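Local coordinates for segregation protein (Thermus thermophilus, PDB 1WCV) that hydrolyses ATP and, when bound to it, cooperatively binds double-stranded DNA to form nucleoprotein filaments, probably in chromosome partitioning, at residues N13-V18 / E144-E149; A24-A29 / H233-L238; V41-Q46 / S124-N129. All coordinates share one frame; numbering follows the deposited sequence.

Contact 1: N13-V18 / E144-E149; sequences NQKGGV and EYYALE
Gln14 and Tyr146 meet through a hydrogen bond from the phenol OH to the amide OE1, modelled at 2.4 Å, so short that its exact length is doubtful. The Gln14 chain is extended, with CG anti to the backbone N (chi1 -153°), which brings OE1 to the edge of the Tyr146 ring, near its plane, with the amide turned 51° from the ring. The other end of the same amide works through water: NE2 of Gln14 donates to a water at 2.7 Å, and that water makes a longer bond of 3.2 Å to Glu149 O. Van der Waals contact comes from Lys15, bent at its third torsion, whose CE lies 3.4 Å from Tyr146 CD1 and whose NZ passes obliquely by the same ring atom. Glu149 CG sits over one face of the ring, offset toward the rim. Lys15 NZ and Glu144 OE2 are 4.5 Å apart, beyond a salt bridge, so their opposite charges probably attract weakly. Asn13 ND2 makes a weak bond to Gly16 O within the loop and a hydrogen bond to Pro140 O of strand 136-142. Segment 13-18 carries the first part of the ATP-binding P-loop, in the deviant Walker A form of ParA ATPases, with Lys15 as the family's signature lysine.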
loop_
_atom_site.group_PDB
_atom_site.type_symbol
_atom_site.label_atom_id
_atom_site.label_comp_id
_atom_site.label_asym_id
_atom_site.label_seq_id
_atom_site.Cartn_x
_atom_site.Cartn_y
_atom_site.Cartn_z
ATOM N N ASN A 13 9.626 18.548 -1.795
ATOM C CA ASN A 13 10.713 17.693 -2.242
ATOM C C ASN A 13 11.787 18.639 -2.751
ATOM O O ASN A 13 11.582 19.850 -2.806
ATOM C CB ASN A 13 10.277 16.699 -3.329
ATOM C CG ASN A 13 9.674 17.375 -4.528
ATOM O OD1 ASN A 13 9.921 18.550 -4.777
ATOM N ND2 ASN A 13 8.886 16.635 -5.285
ATOM N N GLN A 14 12.930 18.089 -3.122
ATOM C CA GLN A 14 14.042 18.905 -3.580
ATOM C C GLN A 14 13.856 19.519 -4.968
ATOM O O GLN A 14 14.065 20.723 -5.152
ATOM C CB GLN A 14 15.308 18.053 -3.557
ATOM C CG GLN A 14 16.590 18.815 -3.364
ATOM C CD GLN A 14 17.781 17.883 -3.319
ATOM O OE1 GLN A 14 18.086 17.213 -4.299
ATOM N NE2 GLN A 14 18.451 17.828 -2.181
ATOM N N LYS A 15 13.443 18.707 -5.937
ATOM C CA LYS A 15 13.291 19.188 -7.308
ATOM C C LYS A 15 11.878 19.498 -7.796
ATOM O O LYS A 15 11.689 19.865 -8.957
ATOM C CB LYS A 15 13.942 18.188 -8.266
ATOM C CG LYS A 15 15.416 17.942 -7.972
ATOM C CD LYS A 15 16.039 16.983 -8.972
ATOM C CE LYS A 15 15.373 15.624 -8.927
ATOM N NZ LYS A 15 15.991 14.690 -9.908
ATOM N N GLY A 16 10.892 19.364 -6.920
ATOM C CA GLY A 16 9.526 19.641 -7.318
ATOM C C GLY A 16 9.023 18.609 -8.306
ATOM O O GLY A 16 9.323 17.423 -8.185
ATOM N N GLY A 17 8.253 19.056 -9.290
ATOM C CA GLY A 17 7.733 18.132 -10.278
ATOM C C GLY A 17 6.221 18.029 -10.244
ATOM O O GLY A 17 5.574 18.509 -9.316
ATOM N N VAL A 18 5.660 17.392 -11.265
ATOM C CA VAL A 18 4.218 17.230 -11.366
ATOM C C VAL A 18 3.654 16.326 -10.267
ATOM O O VAL A 18 2.548 16.553 -9.778
ATOM C CB VAL A 18 3.832 16.648 -12.743
ATOM C CG1 VAL A 18 4.640 15.396 -13.016
ATOM C CG2 VAL A 18 2.342 16.331 -12.783
ATOM N N GLU A 144 12.886 7.276 -9.470
ATOM C CA GLU A 144 14.142 7.392 -10.212
ATOM C C GLU A 144 15.261 7.289 -9.190
ATOM O O GLU A 144 15.079 7.675 -8.036
ATOM C CB GLU A 144 14.224 8.747 -10.914
ATOM C CG GLU A 144 13.128 9.013 -11.927
ATOM C CD GLU A 144 13.179 10.436 -12.462
ATOM O OE1 GLU A 144 12.417 10.750 -13.400
ATOM O OE2 GLU A 144 13.981 11.242 -11.940
ATOM N N TYR A 145 16.421 6.793 -9.600
ATOM C CA TYR A 145 17.528 6.642 -8.663
ATOM C C TYR A 145 17.962 7.915 -7.936
ATOM O O TYR A 145 18.460 7.841 -6.811
ATOM C CB TYR A 145 18.742 6.001 -9.347
ATOM C CG TYR A 145 18.975 4.583 -8.882
ATOM C CD1 TYR A 145 18.212 3.526 -9.386
ATOM C CD2 TYR A 145 19.908 4.302 -7.881
ATOM C CE1 TYR A 145 18.368 2.225 -8.900
ATOM C CE2 TYR A 145 20.071 3.004 -7.386
ATOM C CZ TYR A 145 19.295 1.972 -7.900
ATOM O OH TYR A 145 19.442 0.695 -7.410
ATOM N N TYR A 146 17.774 9.078 -8.553
ATOM C CA TYR A 146 18.182 10.304 -7.879
ATOM C C TYR A 146 17.394 10.522 -6.594
ATOM O O TYR A 146 17.854 11.216 -5.689
ATOM C CB TYR A 146 18.010 11.536 -8.773
ATOM C CG TYR A 146 18.421 12.793 -8.040
ATOM C CD1 TYR A 146 17.500 13.509 -7.272
ATOM C CD2 TYR A 146 19.760 13.181 -7.989
ATOM C CE1 TYR A 146 17.905 14.567 -6.458
ATOM C CE2 TYR A 146 20.175 14.236 -7.179
ATOM C CZ TYR A 146 19.242 14.920 -6.413
ATOM O OH TYR A 146 19.652 15.926 -5.565
ATOM N N ALA A 147 16.213 9.921 -6.508
ATOM C CA ALA A 147 15.379 10.107 -5.327
ATOM C C ALA A 147 16.090 9.704 -4.048
ATOM O O ALA A 147 15.802 10.245 -2.982
ATOM C CB ALA A 147 14.067 9.325 -5.476
ATOM N N LEU A 148 17.015 8.754 -4.144
ATOM C CA LEU A 148 17.751 8.308 -2.967
ATOM C C LEU A 148 18.503 9.469 -2.327
ATOM O O LEU A 148 18.398 9.681 -1.121
ATOM C CB LEU A 148 18.739 7.196 -3.336
ATOM C CG LEU A 148 18.134 5.830 -3.666
ATOM C CD1 LEU A 148 19.211 4.927 -4.240
ATOM C CD2 LEU A 148 17.521 5.214 -2.412
ATOM N N GLU A 149 19.259 10.217 -3.132
ATOM C CA GLU A 149 20.002 11.357 -2.606
ATOM C C GLU A 149 19.093 12.570 -2.400
ATOM O O GLU A 149 19.287 13.343 -1.462
ATOM C CB GLU A 149 21.167 11.725 -3.533
ATOM C CG GLU A 149 20.829 11.764 -5.011
ATOM C CD GLU A 149 21.195 10.480 -5.742
ATOM O OE1 GLU A 149 20.519 9.446 -5.530
ATOM O OE2 GLU A 149 22.167 10.508 -6.531
HETATM O O HOH W 1 20.563 16.223 -1.822
#

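Contact 2: A24-A29 / H233-L238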
loop_
_atom_site.group_PDB
_atom_site.type_symbol
_atom_site.label_atom_id
_atom_site.label_comp_id
_atom_site.label_asym_id
_atom_site.label_seq_id
_atom_site.Cartn_x
_atom_site.Cartn_y
_atom_site.Cartn_z
ATOM N N ALA A 24 -0.607 17.078 -3.940
ATOM C CA ALA A 24 -1.245 18.102 -3.106
ATOM C C ALA A 24 -2.721 18.228 -3.475
ATOM O O ALA A 24 -3.590 18.266 -2.606
ATOM C CB ALA A 24 -0.555 19.452 -3.297
ATOM N N ILE A 25 -2.987 18.289 -4.773
ATOM C CA ILE A 25 -4.349 18.428 -5.271
ATOM C C ILE A 25 -5.240 17.250 -4.913
ATOM O O ILE A 25 -6.332 17.420 -4.365
ATOM C CB ILE A 25 -4.378 18.564 -6.817
ATOM C CG1 ILE A 25 -3.747 19.892 -7.253
ATOM C CG2 ILE A 25 -5.814 18.415 -7.330
ATOM C CD1 ILE A 25 -4.372 21.101 -6.637
ATOM N N ASN A 26 -4.769 16.049 -5.221
ATOM C CA ASN A 26 -5.581 14.871 -4.987
ATOM C C ASN A 26 -5.659 14.374 -3.568
ATOM O O ASN A 26 -6.646 13.737 -3.202
ATOM C CB ASN A 26 -5.162 13.763 -5.947
ATOM C CG ASN A 26 -5.483 14.115 -7.388
ATOM O OD1 ASN A 26 -6.625 14.451 -7.712
ATOM N ND2 ASN A 26 -4.483 14.050 -8.256
ATOM N N LEU A 27 -4.643 14.669 -2.761
ATOM C CA LEU A 27 -4.675 14.272 -1.360
ATOM C C LEU A 27 -5.782 15.130 -0.743
ATOM O O LEU A 27 -6.590 14.663 0.060
ATOM C CB LEU A 27 -3.350 14.602 -0.671
ATOM C CG LEU A 27 -2.730 13.626 0.334
ATOM C CD1 LEU A 27 -1.895 14.440 1.309
ATOM C CD2 LEU A 27 -3.791 12.826 1.085
ATOM N N ALA A 28 -5.812 16.399 -1.136
ATOM C CA ALA A 28 -6.810 17.323 -0.628
ATOM C C ALA A 28 -8.204 16.876 -1.043
ATOM O O ALA A 28 -9.138 16.920 -0.248
ATOM C CB ALA A 28 -6.535 18.727 -1.148
ATOM N N ALA A 29 -8.337 16.437 -2.288
ATOM C CA ALA A 29 -9.630 16.003 -2.810
ATOM C C ALA A 29 -10.185 14.814 -2.049
ATOM O O ALA A 29 -11.382 14.762 -1.746
ATOM C CB ALA A 29 -9.515 15.665 -4.287
ATOM N N HIS A 233 -7.927 5.553 -7.525
ATOM C CA HIS A 233 -7.982 4.535 -6.475
ATOM C C HIS A 233 -6.767 4.655 -5.550
ATOM O O HIS A 233 -6.877 4.486 -4.338
ATOM C CB HIS A 233 -8.031 3.127 -7.083
ATOM C CG HIS A 233 -9.301 2.821 -7.818
ATOM N ND1 HIS A 233 -10.517 2.675 -7.180
ATOM C CD2 HIS A 233 -9.547 2.652 -9.140
ATOM C CE1 HIS A 233 -11.455 2.431 -8.077
ATOM N NE2 HIS A 233 -10.894 2.412 -9.273
ATOM N N ALA A 234 -5.605 4.952 -6.124
ATOM C CA ALA A 234 -4.397 5.095 -5.315
ATOM C C ALA A 234 -4.473 6.316 -4.390
ATOM O O ALA A 234 -4.124 6.225 -3.212
ATOM C CB ALA A 234 -3.167 5.180 -6.215
ATOM N N TYR A 235 -4.932 7.457 -4.901
ATOM C CA TYR A 235 -5.030 8.630 -4.033
ATOM C C TYR A 235 -6.096 8.470 -2.955
ATOM O O TYR A 235 -5.978 9.039 -1.872
ATOM C CB TYR A 235 -5.255 9.908 -4.852
ATOM C CG TYR A 235 -3.943 10.507 -5.303
ATOM C CD1 TYR A 235 -3.006 10.948 -4.370
ATOM C CD2 TYR A 235 -3.611 10.587 -6.656
ATOM C CE1 TYR A 235 -1.766 11.443 -4.777
ATOM C CE2 TYR A 235 -2.382 11.081 -7.073
ATOM C CZ TYR A 235 -1.464 11.503 -6.132
ATOM O OH TYR A 235 -0.234 11.955 -6.542
ATOM N N ARG A 236 -7.136 7.690 -3.241
ATOM C CA ARG A 236 -8.174 7.448 -2.247
ATOM C C ARG A 236 -7.528 6.665 -1.103
ATOM O O ARG A 236 -7.720 6.972 0.074
ATOM C CB ARG A 236 -9.320 6.632 -2.868
ATOM C CG ARG A 236 -10.400 6.134 -1.892
ATOM C CD ARG A 236 -11.097 7.272 -1.169
ATOM N NE ARG A 236 -12.056 6.819 -0.158
ATOM C CZ ARG A 236 -13.268 6.329 -0.421
ATOM N NH1 ARG A 236 -13.692 6.219 -1.671
ATOM N NH2 ARG A 236 -14.064 5.963 0.575
ATOM N N ARG A 237 -6.735 5.662 -1.468
ATOM C CA ARG A 237 -6.066 4.821 -0.486
ATOM C C ARG A 237 -4.994 5.613 0.269
ATOM O O ARG A 237 -4.817 5.439 1.474
ATOM C CB ARG A 237 -5.469 3.601 -1.194
ATOM C CG ARG A 237 -4.909 2.523 -0.278
ATOM C CD ARG A 237 -4.627 1.247 -1.074
ATOM N NE ARG A 237 -5.856 0.695 -1.651
ATOM C CZ ARG A 237 -6.092 0.557 -2.955
ATOM N NH1 ARG A 237 -5.188 0.926 -3.855
ATOM N NH2 ARG A 237 -7.242 0.054 -3.362
ATOM N N LEU A 238 -4.293 6.500 -0.434
ATOM C CA LEU A 238 -3.267 7.306 0.213
ATOM C C LEU A 238 -3.864 8.179 1.311
ATOM O O LEU A 238 -3.274 8.326 2.376
ATOM C CB LEU A 238 -2.560 8.205 -0.800
ATOM C CG LEU A 238 -1.481 9.107 -0.188
ATOM C CD1 LEU A 238 -0.384 8.245 0.427
ATOM C CD2 LEU A 238 -0.903 10.013 -1.258
#
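Tyr235, with chi1 -87° and chi2 -62°, lays one face of its ring against Asn26 CB, and Asn26, with CG anti to the carbonyl carbon (chi1 -67°), runs its amide on along the ring, ND2 3.8 Å from Tyr235 CE2. The two helices are the P-loop helix 18-33 of this P-loop NTPase and the C-terminal helix 230-246, which pack at a steep crossing angle of -65° with their local axes 8.8 Å apart. The contact is a CH-pi interaction: Asn26 CB stands 3.7 Å from the centroid of the Tyr235 ring, near its normal. Asn26 OD1 and Tyr235 OH find their partners outside the two segments: OD1 accepts from Ile222 N, and OH is hydrogen-bonded to Thr23 OG1, which ties the C-terminal helix to the P-loop helix a second time. Replaced by an alanine, Tyr235 would probably leave Asn26 CB facing a gap and Thr23 without its hydroxyl partner, weakening the hold between the helices. On the same C-terminal helix, His233 and Arg237 engage the second subunit, where Arg237 NH2 forms a salt bridge with Glu190 of that subunit. Farther along the buried seam, Leu27 CG packs on Leu238 CD2 at 4.4 Å.

Contact 3: V41-Q46 / S124-N129; sequences VDLDPQ and SPLTLN
Leu43 lies just beyond the end of strand 38-42, where its psi of 8° breaks the extended course, and it comes nearest to Leu126 in the first turn of helix 125-133, their CA atoms 6.4 Å apart. Two successive Asx turns shape the loop after the strand: Asp42 OD1 accepts from Asp44 N, and Asp44 OD1 from Gln46 N at 2.7 Å. The segment 41-46 corresponds to the A' motif of ParA ATPases. Across from it, Ser124 N-caps the helix and forms a capping box with Thr127, Ser124 N donating to Thr127 OG1 at 3.1 Å, while the return bonds to Ser124 OG are weak. Pro125 O takes two donors from opposite faces of its plane, Asn129 N and Asn129 ND2. Leu126, with CG anti to its carbonyl carbon (chi1 -86°), sends its methyls toward Leu43 and Pro45. Its CD1 meets Pro45 CG tip to tip at 3.6 Å and also approaches Leu43 O at 3.3 Å, while the CD2 atoms of Leu43 and Leu126 lie 4.3 Å apart. Leu89 and Thr93 of helix 89-96 also touch Leu126. Van der Waals contact joins the segments, and Leu126 covers a buried carbonyl, Leu43 O, without a hydrogen-bond partner in the model, probably at some energetic cost.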
loop_
_atom_site.group_PDB
_atom_site.type_symbol
_atom_site.label_atom_id
_atom_site.label_comp_id
_atom_site.label_asym_id
_atom_site.label_seq_id
_atom_site.Cartn_x
_atom_site.Cartn_y
_atom_site.Cartn_z
ATOM N N VAL A 41 -3.151 25.224 0.399
ATOM C CA VAL A 41 -2.488 26.497 0.164
ATOM C C VAL A 41 -1.396 26.335 -0.880
ATOM O O VAL A 41 -0.468 25.542 -0.702
ATOM C CB VAL A 41 -1.848 27.036 1.461
ATOM C CG1 VAL A 41 -1.234 28.399 1.204
ATOM C CG2 VAL A 41 -2.887 27.110 2.575
ATOM N N ASP A 42 -1.520 27.073 -1.977
ATOM C CA ASP A 42 -0.524 27.034 -3.038
ATOM C C ASP A 42 0.552 28.045 -2.651
ATOM O O ASP A 42 0.300 29.253 -2.646
ATOM C CB ASP A 42 -1.147 27.434 -4.379
ATOM C CG ASP A 42 -0.227 27.151 -5.559
ATOM O OD1 ASP A 42 0.971 26.876 -5.328
ATOM O OD2 ASP A 42 -0.695 27.207 -6.719
ATOM N N LEU A 43 1.740 27.556 -2.311
ATOM C CA LEU A 43 2.830 28.446 -1.920
ATOM C C LEU A 43 3.873 28.611 -3.020
ATOM O O LEU A 43 4.927 29.209 -2.800
ATOM C CB LEU A 43 3.509 27.925 -0.647
ATOM C CG LEU A 43 2.684 27.949 0.638
ATOM C CD1 LEU A 43 3.468 27.302 1.772
ATOM C CD2 LEU A 43 2.342 29.392 0.990
ATOM N N ASP A 44 3.582 28.086 -4.202
ATOM C CA ASP A 44 4.518 28.183 -5.312
ATOM C C ASP A 44 4.199 29.388 -6.181
ATOM O O ASP A 44 3.078 29.534 -6.657
ATOM C CB ASP A 44 4.462 26.925 -6.179
ATOM C CG ASP A 44 5.646 26.820 -7.126
ATOM O OD1 ASP A 44 6.039 27.845 -7.720
ATOM O OD2 ASP A 44 6.185 25.707 -7.284
ATOM N N PRO A 45 5.186 30.268 -6.403
ATOM C CA PRO A 45 4.960 31.453 -7.233
ATOM C C PRO A 45 4.465 31.063 -8.626
ATOM O O PRO A 45 3.854 31.868 -9.325
ATOM C CB PRO A 45 6.337 32.111 -7.273
ATOM C CG PRO A 45 6.914 31.743 -5.940
ATOM C CD PRO A 45 6.540 30.285 -5.824
ATOM N N GLN A 46 4.728 29.821 -9.019
ATOM C CA GLN A 46 4.304 29.329 -10.323
ATOM C C GLN A 46 2.811 28.991 -10.349
ATOM O O GLN A 46 2.216 28.861 -11.418
ATOM C CB GLN A 46 5.123 28.098 -10.710
ATOM C CG GLN A 46 6.630 28.320 -10.677
ATOM C CD GLN A 46 7.098 29.406 -11.632
ATOM O OE1 GLN A 46 8.284 29.729 -11.684
ATOM N NE2 GLN A 46 6.169 29.973 -12.393
ATOM N N SER A 124 13.160 27.567 -1.086
ATOM C CA SER A 124 13.167 29.017 -1.217
ATOM C C SER A 124 12.581 29.530 0.095
ATOM O O SER A 124 12.213 28.739 0.962
ATOM C CB SER A 124 12.274 29.448 -2.385
ATOM O OG SER A 124 10.905 29.218 -2.087
ATOM N N PRO A 125 12.506 30.853 0.274
ATOM C CA PRO A 125 11.929 31.313 1.540
ATOM C C PRO A 125 10.499 30.801 1.715
ATOM O O PRO A 125 10.029 30.646 2.838
ATOM C CB PRO A 125 12.003 32.834 1.418
ATOM C CG PRO A 125 13.296 33.019 0.643
ATOM C CD PRO A 125 13.160 31.964 -0.445
ATOM N N LEU A 126 9.817 30.540 0.604
ATOM C CA LEU A 126 8.447 30.033 0.661
ATOM C C LEU A 126 8.443 28.579 1.103
ATOM O O LEU A 126 7.571 28.157 1.860
ATOM C CB LEU A 126 7.757 30.186 -0.700
ATOM C CG LEU A 126 7.115 31.569 -0.873
ATOM C CD1 LEU A 126 6.792 31.846 -2.330
ATOM C CD2 LEU A 126 5.858 31.629 -0.013
ATOM N N THR A 127 9.430 27.820 0.644
ATOM C CA THR A 127 9.527 26.419 1.037
ATOM C C THR A 127 9.817 26.399 2.529
ATOM O O THR A 127 9.193 25.662 3.292
ATOM C CB THR A 127 10.682 25.710 0.318
ATOM O OG1 THR A 127 10.562 25.918 -1.092
ATOM C CG2 THR A 127 10.664 24.208 0.621
ATOM N N LEU A 128 10.775 27.222 2.939
ATOM C CA LEU A 128 11.158 27.291 4.337
ATOM C C LEU A 128 9.977 27.721 5.200
ATOM O O LEU A 128 9.777 27.198 6.292
ATOM C CB LEU A 128 12.335 28.257 4.514
ATOM C CG LEU A 128 12.994 28.317 5.894
ATOM C CD1 LEU A 128 12.075 28.998 6.877
ATOM C CD2 LEU A 128 13.333 26.913 6.369
ATOM N N ASN A 129 9.193 28.677 4.721
ATOM C CA ASN A 129 8.031 29.125 5.489
ATOM C C ASN A 129 7.014 27.995 5.650
ATOM O O ASN A 129 6.304 27.922 6.654
ATOM C CB ASN A 129 7.372 30.331 4.809
ATOM C CG ASN A 129 7.857 31.649 5.375
ATOM O OD1 ASN A 129 7.389 32.099 6.425
ATOM N ND2 ASN A 129 8.815 32.265 4.694
#

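In the fold
Contacts 1 and 2 take hold of the P-loop and the helix 18-33 that continues from it: contact 1 meets segment 13-18 at the surface, and contact 2 grips the helix. Their centres are about 20 Å apart. Contact 1 is largely polar and partly water-mediated, with the Lys15 chain beside a ring; Lys15 belongs to the ATP site. Contacts 2 and 3 are buried and have no hydrogen bond between their segments. They differ in kind: contact 2 sets an aromatic face against a helix, whereas contact 3 is aliphatic and joins the loop after strand 38-42 to the first turn of helix 125-133. These two lie on opposite sides of the chain's centre, about 21 Å apart between centres.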